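PDB 2XQ0: leucine aminopeptidase 2 from Saccharomyces cerevisiae, which cleaves amino-terminal residues from peptides, preferring di- and tripeptides, as a zinc-dependent M1 aminopeptidase, and also shows weak epoxide hydrolase activity in vitro. Local coordinates for residues G220-V225 / T249-I254; E256-T261 / G309-N314; E244-T249 / V298-L303. One frame throughout, in Å; residues are numbered along the deposited sequence.

Contact 1. Residues G220-V225 / T249-I254; sequences GPRSTV and TAEKII
R222 and E251 reach for each other from opposite directions and meet in a bidentate salt bridge, the sole interaction between the turn of 220-225 and the helical end 249-254. The dense part is confined to the two charged groups. NH2 of R222 lies 2.8 Å from OE1 of E251, and NH1 of R222 lies 3.1 Å from OE2 of E251, so each carboxylate oxygen is held by its own nitrogen. Both hydrogen bonds are nearly straight, with N-H...O angles of 165° for the first and 160° for the second. The guanidinium presents its NH1/NH2 end with both oxygens near its plane, yet the two flat groups are not coplanar: their planes stand 54° apart, and the hydrogens arrive from above the carboxylate plane. Further polar partners fix both groups. NH2 of R222 also bridges to E244, about two turns before E251 on the same helix, while OE2 of E251 accepts from the backbone N of Y257.

Away from these atoms the contact is loose. The nearest CA atoms, those of R222 and E251, are 13.7 Å apart, and just 81 Å² is buried in total. This span is bridged by length: the R222 side chain runs extended from CG to NE, and that of E251 is likewise extended beyond CG. Neither residue is fully buried, which places the bridge at the protein surface.

The type I turn from G220 to S223 links antiparallel strands 215-220 and 223-227, making a β-hairpin at the margin of a mixed sheet. Through R222 this hairpin turn is tied to helix 243-253: a surface salt bridge between sheet edge and helix, away from the zinc site.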
loop_
_atom_site.group_PDB
_atom_site.type_symbol
_atom_site.label_atom_id
_atom_site.label_comp_id
_atom_site.label_asym_id
_atom_site.label_seq_id
_atom_site.Cartn_x
_atom_site.Cartn_y
_atom_site.Cartn_z
ATOM N N GLY A 220 12.648 -9.380 -17.032
ATOM C CA GLY A 220 11.703 -10.023 -17.928
ATOM C C GLY A 220 11.668 -9.279 -19.246
ATOM O O GLY A 220 12.301 -8.238 -19.370
ATOM N N PRO A 221 10.913 -9.796 -20.229
ATOM C CA PRO A 221 10.815 -9.198 -21.570
ATOM C C PRO A 221 10.231 -7.787 -21.572
ATOM O O PRO A 221 10.469 -7.009 -22.492
ATOM C CB PRO A 221 9.891 -10.166 -22.327
ATOM C CG PRO A 221 9.129 -10.872 -21.267
ATOM C CD PRO A 221 10.079 -10.999 -20.098
ATOM N N ARG A 222 9.475 -7.430 -20.544
ATOM C CA ARG A 222 8.987 -6.062 -20.483
ATOM C C ARG A 222 9.161 -5.482 -19.084
ATOM O O ARG A 222 8.412 -4.600 -18.681
ATOM C CB ARG A 222 7.526 -5.967 -20.939
ATOM C CG ARG A 222 6.616 -6.905 -20.193
ATOM C CD ARG A 222 5.189 -6.900 -20.736
ATOM N NE ARG A 222 4.548 -8.190 -20.480
ATOM C CZ ARG A 222 3.269 -8.449 -20.711
ATOM N NH1 ARG A 222 2.477 -7.506 -21.205
ATOM N NH2 ARG A 222 2.786 -9.651 -20.450
ATOM N N SER A 223 10.182 -5.954 -18.375
ATOM C CA SER A 223 10.378 -5.572 -16.981
ATOM C C SER A 223 11.835 -5.332 -16.619
ATOM O O SER A 223 12.708 -6.106 -16.960
ATOM C CB SER A 223 9.790 -6.635 -16.057
ATOM O OG SER A 223 8.389 -6.729 -16.230
ATOM N N THR A 224 12.079 -4.260 -15.888
ATOM C CA THR A 224 13.424 -3.944 -15.456
ATOM C C THR A 224 13.364 -3.635 -13.982
ATOM O O THR A 224 12.404 -3.039 -13.520
ATOM C CB THR A 224 13.920 -2.703 -16.192
ATOM O OG1 THR A 224 13.813 -2.920 -17.611
ATOM C CG2 THR A 224 15.350 -2.378 -15.812
ATOM N N VAL A 225 14.375 -4.030 -13.230
ATOM C CA VAL A 225 14.442 -3.591 -11.840
ATOM C C VAL A 225 15.487 -2.483 -11.657
ATOM O O VAL A 225 16.546 -2.512 -12.293
ATOM C CB VAL A 225 14.701 -4.770 -10.870
ATOM C CG1 VAL A 225 16.058 -5.435 -11.158
ATOM C CG2 VAL A 225 14.642 -4.285 -9.413
ATOM N N THR A 249 -0.307 -14.175 -16.078
ATOM C CA THR A 249 -1.416 -14.703 -15.283
ATOM C C THR A 249 -2.549 -13.674 -15.083
ATOM O O THR A 249 -3.733 -13.986 -15.266
ATOM C CB THR A 249 -0.937 -15.223 -13.923
ATOM O OG1 THR A 249 0.005 -16.292 -14.130
ATOM C CG2 THR A 249 -2.127 -15.746 -13.133
ATOM N N ALA A 250 -2.186 -12.449 -14.718
ATOM C CA ALA A 250 -3.172 -11.380 -14.564
ATOM C C ALA A 250 -3.899 -11.089 -15.861
ATOM O O ALA A 250 -5.111 -10.871 -15.874
ATOM C CB ALA A 250 -2.498 -10.110 -14.045
ATOM N N GLU A 251 -3.146 -11.053 -16.951
ATOM C CA GLU A 251 -3.709 -10.776 -18.263
ATOM C C GLU A 251 -4.748 -11.824 -18.693
ATOM O O GLU A 251 -5.714 -11.492 -19.359
ATOM C CB GLU A 251 -2.605 -10.690 -19.308
ATOM C CG GLU A 251 -1.772 -9.399 -19.264
ATOM C CD GLU A 251 -0.676 -9.364 -20.344
ATOM O OE1 GLU A 251 0.060 -10.371 -20.502
ATOM O OE2 GLU A 251 -0.539 -8.326 -21.024
ATOM N N LYS A 252 -4.537 -13.081 -18.317
ATOM C CA LYS A 252 -5.479 -14.138 -18.666
ATOM C C LYS A 252 -6.760 -13.992 -17.860
ATOM O O LYS A 252 -7.848 -14.227 -18.373
ATOM C CB LYS A 252 -4.853 -15.522 -18.426
ATOM C CG LYS A 252 -5.804 -16.675 -18.705
ATOM C CD LYS A 252 -5.113 -18.038 -18.667
ATOM C CE LYS A 252 -6.070 -19.135 -19.154
ATOM N NZ LYS A 252 -5.646 -20.489 -18.705
ATOM N N ILE A 253 -6.632 -13.615 -16.591
ATOM C CA ILE A 253 -7.811 -13.453 -15.742
ATOM C C ILE A 253 -8.607 -12.232 -16.197
ATOM O O ILE A 253 -9.837 -12.281 -16.327
ATOM C CB ILE A 253 -7.425 -13.318 -14.248
ATOM C CG1 ILE A 253 -6.865 -14.644 -13.712
ATOM C CG2 ILE A 253 -8.622 -12.856 -13.427
ATOM C CD1 ILE A 253 -5.838 -14.479 -12.584
ATOM N N ILE A 254 -7.900 -11.140 -16.472
ATOM C CA ILE A 254 -8.556 -9.896 -16.878
ATOM C C ILE A 254 -8.397 -9.691 -18.383
ATOM O O ILE A 254 -9.090 -10.325 -19.170
ATOM C CB ILE A 254 -8.012 -8.708 -16.074
ATOM C CG1 ILE A 254 -7.848 -9.116 -14.608
ATOM C CG2 ILE A 254 -8.940 -7.484 -16.183
ATOM C CD1 ILE A 254 -7.211 -8.028 -13.741
#

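Contact 2. Residues E256-T261 / G309-N314; sequences EYEWGT and GNLVTN
With CG anti to the carbonyl carbon (chi1 -57°), W259 carries its indole to the backbone of N310, which directs CB of N310 to the ring. CZ2 of W259 approaches CB of N310 at 3.6 Å and the backbone N of L311 at 3.7 Å. The latter atom lies at the ring's edge, near its plane, as does O of N310, whereas CB of N310 comes in obliquely. Ring and amide planes are 78° apart, so the two groups cross and do not stack. The asparagine's chi1 of -62° carries its amide to another partner: ND2 of N310 donates to the carbonyl O of E277, a substrate-binding residue.

Beside the indole, the side chains of E258 and L311 cross at about a right angle, with OE1 of E258 3.4 Å from CD2 of L311. No hydrogen bond joins the segments; the 194 Å² they bury is van der Waals packing. Outside the two segments, NE1 of W259 makes a weak hydrogen bond to O of S306 on helix 297-311.

In fold terms, the loop between helix 243-253 and strand 264-266 packs on the end of helix 297-311, the helix bearing the HExxH zinc motif of M1 metallopeptidases.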
loop_
_atom_site.group_PDB
_atom_site.type_symbol
_atom_site.label_atom_id
_atom_site.label_comp_id
_atom_site.label_asym_id
_atom_site.label_seq_id
_atom_site.Cartn_x
_atom_site.Cartn_y
_atom_site.Cartn_z
ATOM N N GLU A 256 -5.334 -7.838 -21.589
ATOM C CA GLU A 256 -3.983 -7.354 -21.856
ATOM C C GLU A 256 -3.601 -6.161 -20.988
ATOM O O GLU A 256 -4.414 -5.269 -20.727
ATOM C CB GLU A 256 -3.799 -6.998 -23.335
ATOM C CG GLU A 256 -2.346 -6.788 -23.730
ATOM C CD GLU A 256 -2.171 -6.048 -25.055
ATOM O OE1 GLU A 256 -2.913 -5.069 -25.306
ATOM O OE2 GLU A 256 -1.270 -6.437 -25.836
ATOM N N TYR A 257 -2.353 -6.171 -20.545
ATOM C CA TYR A 257 -1.797 -5.097 -19.721
ATOM C C TYR A 257 -1.466 -3.988 -20.704
ATOM O O TYR A 257 -0.747 -4.215 -21.658
ATOM C CB TYR A 257 -0.532 -5.636 -19.044
ATOM C CG TYR A 257 0.342 -4.652 -18.291
ATOM C CD1 TYR A 257 0.050 -4.294 -16.978
ATOM C CD2 TYR A 257 1.496 -4.131 -18.877
ATOM C CE1 TYR A 257 0.876 -3.410 -16.268
ATOM C CE2 TYR A 257 2.325 -3.248 -18.182
ATOM C CZ TYR A 257 2.013 -2.900 -16.879
ATOM O OH TYR A 257 2.843 -2.039 -16.187
ATOM N N GLU A 258 -1.990 -2.789 -20.501
ATOM C CA GLU A 258 -1.849 -1.771 -21.543
ATOM C C GLU A 258 -0.856 -0.643 -21.223
ATOM O O GLU A 258 -0.748 0.315 -21.983
ATOM C CB GLU A 258 -3.217 -1.186 -21.898
ATOM C CG GLU A 258 -3.809 -0.321 -20.808
ATOM C CD GLU A 258 -5.297 -0.067 -21.009
ATOM O OE1 GLU A 258 -6.106 -0.916 -20.567
ATOM O OE2 GLU A 258 -5.659 0.974 -21.606
ATOM N N TRP A 259 -0.116 -0.772 -20.126
ATOM C CA TRP A 259 0.818 0.276 -19.699
ATOM C C TRP A 259 2.227 0.180 -20.314
ATOM O O TRP A 259 3.085 1.013 -20.035
ATOM C CB TRP A 259 0.919 0.294 -18.170
ATOM C CG TRP A 259 -0.422 0.481 -17.492
ATOM C CD1 TRP A 259 -1.369 -0.483 -17.265
ATOM C CD2 TRP A 259 -0.958 1.701 -16.954
ATOM N NE1 TRP A 259 -2.457 0.064 -16.630
ATOM C CE2 TRP A 259 -2.230 1.401 -16.424
ATOM C CE3 TRP A 259 -0.492 3.018 -16.883
ATOM C CZ2 TRP A 259 -3.034 2.368 -15.829
ATOM C CZ3 TRP A 259 -1.291 3.983 -16.271
ATOM C CH2 TRP A 259 -2.544 3.658 -15.762
ATOM N N GLY A 260 2.474 -0.846 -21.122
ATOM C CA GLY A 260 3.777 -1.003 -21.742
ATOM C C GLY A 260 4.736 -1.801 -20.866
ATOM O O GLY A 260 4.717 -3.027 -20.857
ATOM N N THR A 261 5.587 -1.104 -20.124
ATOM C CA THR A 261 6.542 -1.791 -19.278
ATOM C C THR A 261 5.935 -1.994 -17.899
ATOM O O THR A 261 5.016 -1.277 -17.505
ATOM C CB THR A 261 7.820 -0.973 -19.129
ATOM O OG1 THR A 261 7.488 0.311 -18.586
ATOM C CG2 THR A 261 8.493 -0.792 -20.493
ATOM N N GLY A 309 -7.328 0.411 -9.550
ATOM C CA GLY A 309 -6.658 1.525 -8.912
ATOM C C GLY A 309 -6.129 2.438 -9.984
ATOM O O GLY A 309 -6.483 3.609 -10.026
ATOM N N ASN A 310 -5.305 1.886 -10.869
ATOM C CA ASN A 310 -4.617 2.693 -11.871
ATOM C C ASN A 310 -5.458 2.953 -13.109
ATOM O O ASN A 310 -5.624 4.100 -13.522
ATOM C CB ASN A 310 -3.273 2.063 -12.225
ATOM C CG ASN A 310 -2.338 1.983 -11.016
ATOM O OD1 ASN A 310 -2.725 2.303 -9.891
ATOM N ND2 ASN A 310 -1.114 1.547 -11.249
ATOM N N LEU A 311 -6.022 1.885 -13.662
ATOM C CA LEU A 311 -6.873 1.966 -14.836
ATOM C C LEU A 311 -8.278 2.420 -14.443
ATOM O O LEU A 311 -8.878 3.299 -15.085
ATOM C CB LEU A 311 -6.917 0.590 -15.524
ATOM C CG LEU A 311 -7.586 0.589 -16.897
ATOM C CD1 LEU A 311 -6.857 1.555 -17.829
ATOM C CD2 LEU A 311 -7.630 -0.824 -17.495
ATOM N N VAL A 312 -8.795 1.828 -13.365
ATOM C CA VAL A 312 -10.118 2.150 -12.852
ATOM C C VAL A 312 -9.940 2.610 -11.411
ATOM O O VAL A 312 -9.428 1.870 -10.596
ATOM C CB VAL A 312 -11.054 0.914 -12.881
ATOM C CG1 VAL A 312 -12.344 1.209 -12.146
ATOM C CG2 VAL A 312 -11.344 0.491 -14.312
ATOM N N THR A 313 -10.331 3.842 -11.110
ATOM C CA THR A 313 -9.932 4.485 -9.861
ATOM C C THR A 313 -11.112 4.871 -8.978
ATOM O O THR A 313 -12.160 5.259 -9.472
ATOM C CB THR A 313 -9.127 5.759 -10.179
ATOM O OG1 THR A 313 -8.112 5.442 -11.134
ATOM C CG2 THR A 313 -8.482 6.344 -8.905
ATOM N N ASN A 314 -10.945 4.777 -7.663
ATOM C CA ASN A 314 -11.977 5.262 -6.768
ATOM C C ASN A 314 -12.112 6.780 -6.898
ATOM O O ASN A 314 -11.116 7.509 -6.991
ATOM C CB ASN A 314 -11.701 4.872 -5.304
ATOM C CG ASN A 314 -10.245 5.117 -4.882
ATOM O OD1 ASN A 314 -9.544 5.927 -5.465
ATOM N ND2 ASN A 314 -9.800 4.407 -3.858
#

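Contact 3. Residues E244-T249 / V298-L303; sequences EKFIQT and VIAHEL. With ZN (zinc ion), chain C; BES (2-(3-amino-2-hydroxy-4-phenyl-butyrylamino)-4-methyl-pentanoic acid), chain B.
L303 is one of two bumps that shape this helix pair, its branched end filling the hollow beside the backbone of F246 and I247. CD2 of L303 sits 3.4 Å from O of F246 and 3.7 Å from CB of F246, while CD1 of L303 turns to the flank of I247, 4.1 Å from CG1. Having CG anti to the backbone N (chi1 169°) projects this fork across the interface. The other bump is the F246 ring, which covers the smooth patch at A300: the methyl CB of A300 lies over one ring face, 4.4 Å from CE2 of F246. All four residues are buried, and no hydrogen bond crosses. The axes of segments 244-249 and 298-303 approach to 10.3 Å, with a signed crossing angle of -42°.

H301 and E302 point from the other flank of helix 298-303 into the active site. NE2 of H301 binds the zinc ion at 2.2 Å, and the bestatin carbon C15 rests over one face of its imidazole. The proton acceptor E302 places OE2 3.2 Å from bestatin O2, itself a zinc ligand.

H305 and E324 complete the protein ligands of the metal, while E331 accepts from ND1 of H301. Helix 243-253 thus backs the zinc-binding helix 297-311, and helix 321-339 touches both, through I338 against F246 and T327 against H301.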
loop_
_atom_site.group_PDB
_atom_site.type_symbol
_atom_site.label_atom_id
_atom_site.label_comp_id
_atom_site.label_asym_id
_atom_site.label_seq_id
_atom_site.Cartn_x
_atom_site.Cartn_y
_atom_site.Cartn_z
ATOM N N GLU A 244 7.329 -12.074 -15.156
ATOM C CA GLU A 244 6.570 -12.189 -16.395
ATOM C C GLU A 244 5.421 -13.175 -16.236
ATOM O O GLU A 244 4.341 -12.963 -16.772
ATOM C CB GLU A 244 7.445 -12.519 -17.597
ATOM C CG GLU A 244 6.662 -12.702 -18.881
ATOM C CD GLU A 244 6.095 -11.404 -19.445
ATOM O OE1 GLU A 244 6.429 -10.308 -18.939
ATOM O OE2 GLU A 244 5.311 -11.486 -20.417
ATOM N N LYS A 245 5.644 -14.230 -15.466
ATOM C CA LYS A 245 4.588 -15.184 -15.160
ATOM C C LYS A 245 3.401 -14.513 -14.459
ATOM O O LYS A 245 2.253 -14.782 -14.794
ATOM C CB LYS A 245 5.153 -16.333 -14.320
ATOM C CG LYS A 245 4.133 -17.332 -13.811
ATOM C CD LYS A 245 4.838 -18.542 -13.208
ATOM C CE LYS A 245 5.836 -18.124 -12.135
ATOM N NZ LYS A 245 6.907 -19.158 -11.913
ATOM N N PHE A 246 3.672 -13.640 -13.485
ATOM C CA PHE A 246 2.610 -12.875 -12.845
ATOM C C PHE A 246 1.856 -12.017 -13.856
ATOM O O PHE A 246 0.612 -11.959 -13.854
ATOM C CB PHE A 246 3.165 -11.952 -11.762
ATOM C CG PHE A 246 3.526 -12.651 -10.490
ATOM C CD1 PHE A 246 3.117 -13.939 -10.246
ATOM C CD2 PHE A 246 4.292 -12.000 -9.528
ATOM C CE1 PHE A 246 3.465 -14.582 -9.057
ATOM C CE2 PHE A 246 4.642 -12.635 -8.342
ATOM C CZ PHE A 246 4.224 -13.928 -8.110
ATOM N N ILE A 247 2.591 -11.319 -14.714
ATOM C CA ILE A 247 1.897 -10.443 -15.644
ATOM C C ILE A 247 0.956 -11.251 -16.521
ATOM O O ILE A 247 -0.221 -10.918 -16.636
ATOM C CB ILE A 247 2.834 -9.586 -16.510
ATOM C CG1 ILE A 247 3.733 -8.723 -15.635
ATOM C CG2 ILE A 247 1.989 -8.648 -17.399
ATOM C CD1 ILE A 247 4.729 -7.903 -16.425
ATOM N N GLN A 248 1.468 -12.324 -17.117
ATOM C CA GLN A 248 0.690 -13.160 -18.047
ATOM C C GLN A 248 -0.488 -13.835 -17.346
ATOM O O GLN A 248 -1.551 -14.017 -17.932
ATOM C CB GLN A 248 1.581 -14.206 -18.732
ATOM C CG GLN A 248 2.516 -13.628 -19.807
ATOM C CD GLN A 248 3.493 -14.670 -20.342
ATOM O OE1 GLN A 248 3.235 -15.873 -20.257
ATOM N NE2 GLN A 248 4.631 -14.214 -20.879
ATOM N N THR A 249 -0.307 -14.175 -16.078
ATOM C CA THR A 249 -1.416 -14.703 -15.283
ATOM C C THR A 249 -2.549 -13.674 -15.083
ATOM O O THR A 249 -3.733 -13.986 -15.266
ATOM C CB THR A 249 -0.937 -15.223 -13.923
ATOM O OG1 THR A 249 0.005 -16.292 -14.130
ATOM C CG2 THR A 249 -2.127 -15.746 -13.133
ATOM N N VAL A 298 3.731 -9.541 -2.798
ATOM C CA VAL A 298 3.613 -8.093 -2.735
ATOM C C VAL A 298 3.708 -7.523 -4.143
ATOM O O VAL A 298 3.170 -6.441 -4.424
ATOM C CB VAL A 298 4.699 -7.441 -1.853
ATOM C CG1 VAL A 298 4.590 -5.911 -1.926
ATOM C CG2 VAL A 298 4.580 -7.930 -0.405
ATOM N N ILE A 299 4.415 -8.235 -5.020
ATOM C CA ILE A 299 4.482 -7.817 -6.417
ATOM C C ILE A 299 3.193 -8.182 -7.194
ATOM O O ILE A 299 2.767 -7.433 -8.044
ATOM C CB ILE A 299 5.737 -8.333 -7.147
ATOM C CG1 ILE A 299 7.016 -7.907 -6.414
ATOM C CG2 ILE A 299 5.784 -7.746 -8.548
ATOM C CD1 ILE A 299 7.256 -6.389 -6.451
ATOM N N ALA A 300 2.580 -9.326 -6.905
ATOM C CA ALA A 300 1.268 -9.627 -7.480
ATOM C C ALA A 300 0.250 -8.569 -7.067
ATOM O O ALA A 300 -0.647 -8.222 -7.834
ATOM C CB ALA A 300 0.810 -10.995 -7.055
ATOM N N HIS A 301 0.378 -8.072 -5.838
ATOM C CA HIS A 301 -0.468 -6.987 -5.351
ATOM C C HIS A 301 -0.302 -5.705 -6.166
ATOM O O HIS A 301 -1.253 -5.214 -6.734
ATOM C CB HIS A 301 -0.212 -6.704 -3.867
ATOM C CG HIS A 301 -1.193 -5.736 -3.278
ATOM N ND1 HIS A 301 -2.376 -6.136 -2.701
ATOM C CD2 HIS A 301 -1.189 -4.382 -3.232
ATOM C CE1 HIS A 301 -3.056 -5.070 -2.305
ATOM N NE2 HIS A 301 -2.357 -3.994 -2.621
ATOM N N GLU A 302 0.908 -5.156 -6.218
ATOM C CA GLU A 302 1.130 -3.921 -6.964
ATOM C C GLU A 302 0.788 -4.120 -8.436
ATOM O O GLU A 302 0.309 -3.207 -9.098
ATOM C CB GLU A 302 2.588 -3.477 -6.875
ATOM C CG GLU A 302 3.169 -3.443 -5.464
ATOM C CD GLU A 302 2.385 -2.557 -4.536
ATOM O OE1 GLU A 302 2.528 -2.725 -3.306
ATOM O OE2 GLU A 302 1.615 -1.702 -5.031
ATOM N N LEU A 303 1.050 -5.313 -8.957
ATOM C CA LEU A 303 0.722 -5.592 -10.348
ATOM C C LEU A 303 -0.784 -5.531 -10.590
ATOM O O LEU A 303 -1.222 -5.014 -11.605
ATOM C CB LEU A 303 1.200 -6.985 -10.727
ATOM C CG LEU A 303 0.688 -7.502 -12.076
ATOM C CD1 LEU A 303 1.243 -6.646 -13.203
ATOM C CD2 LEU A 303 1.112 -8.958 -12.246
HETATM ZN ZN ZN C . -2.693 -1.814 -2.671
HETATM N N2 BES B . -0.409 2.059 -2.206
HETATM C C1 BES B . -0.707 1.033 -1.228
HETATM C C6 BES B . -0.142 1.427 0.138
HETATM C C7 BES B . -0.820 2.683 0.638
HETATM C C8 BES B . -2.204 2.792 0.576
HETATM C C12 BES B . -0.061 3.736 1.142
HETATM C C9 BES B . -2.832 3.947 1.028
HETATM C C11 BES B . -0.691 4.893 1.594
HETATM C C10 BES B . -2.077 4.999 1.538
HETATM C C2 BES B . -0.139 -0.325 -1.660
HETATM O O2 BES B . -0.588 -0.783 -2.943
HETATM C C3 BES B . -0.530 -1.315 -0.615
HETATM O O3 BES B . -1.694 -1.708 -0.500
HETATM N N1 BES B . 0.520 -1.647 0.126
HETATM C C4 BES B . 0.577 -2.567 1.242
HETATM C C13 BES B . 1.077 -3.859 0.608
HETATM C C14 BES B . 0.186 -5.054 0.917
HETATM C C15 BES B . 0.398 -6.148 -0.123
HETATM C C16 BES B . -1.287 -4.661 1.009
HETATM C C5 BES B . 1.630 -2.041 2.175
HETATM O O1 BES B . 1.561 -2.326 3.391
HETATM O O4 BES B . 2.543 -1.323 1.694
#

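In the fold
Helix 243-253 takes part in contacts 1 and 3, and helix 297-311 in contacts 2 and 3, so contact 3 joins the two elements. Contact 1 is a surface feature held by charge; contacts 2 and 3 are mainly buried, bury more than twice its area and have no hydrogen bond between their segments. The chemistry follows depth: ion pairing at the sheet edge, indole and leucine packing in contact 2, interlocking apolar side chains behind the zinc site in contact 3. Contacts 1 and 3 lie closest, their centres about 6 Å apart, and R222 links them through E244. E251 similarly couples contact 1 to the loop of contact 2.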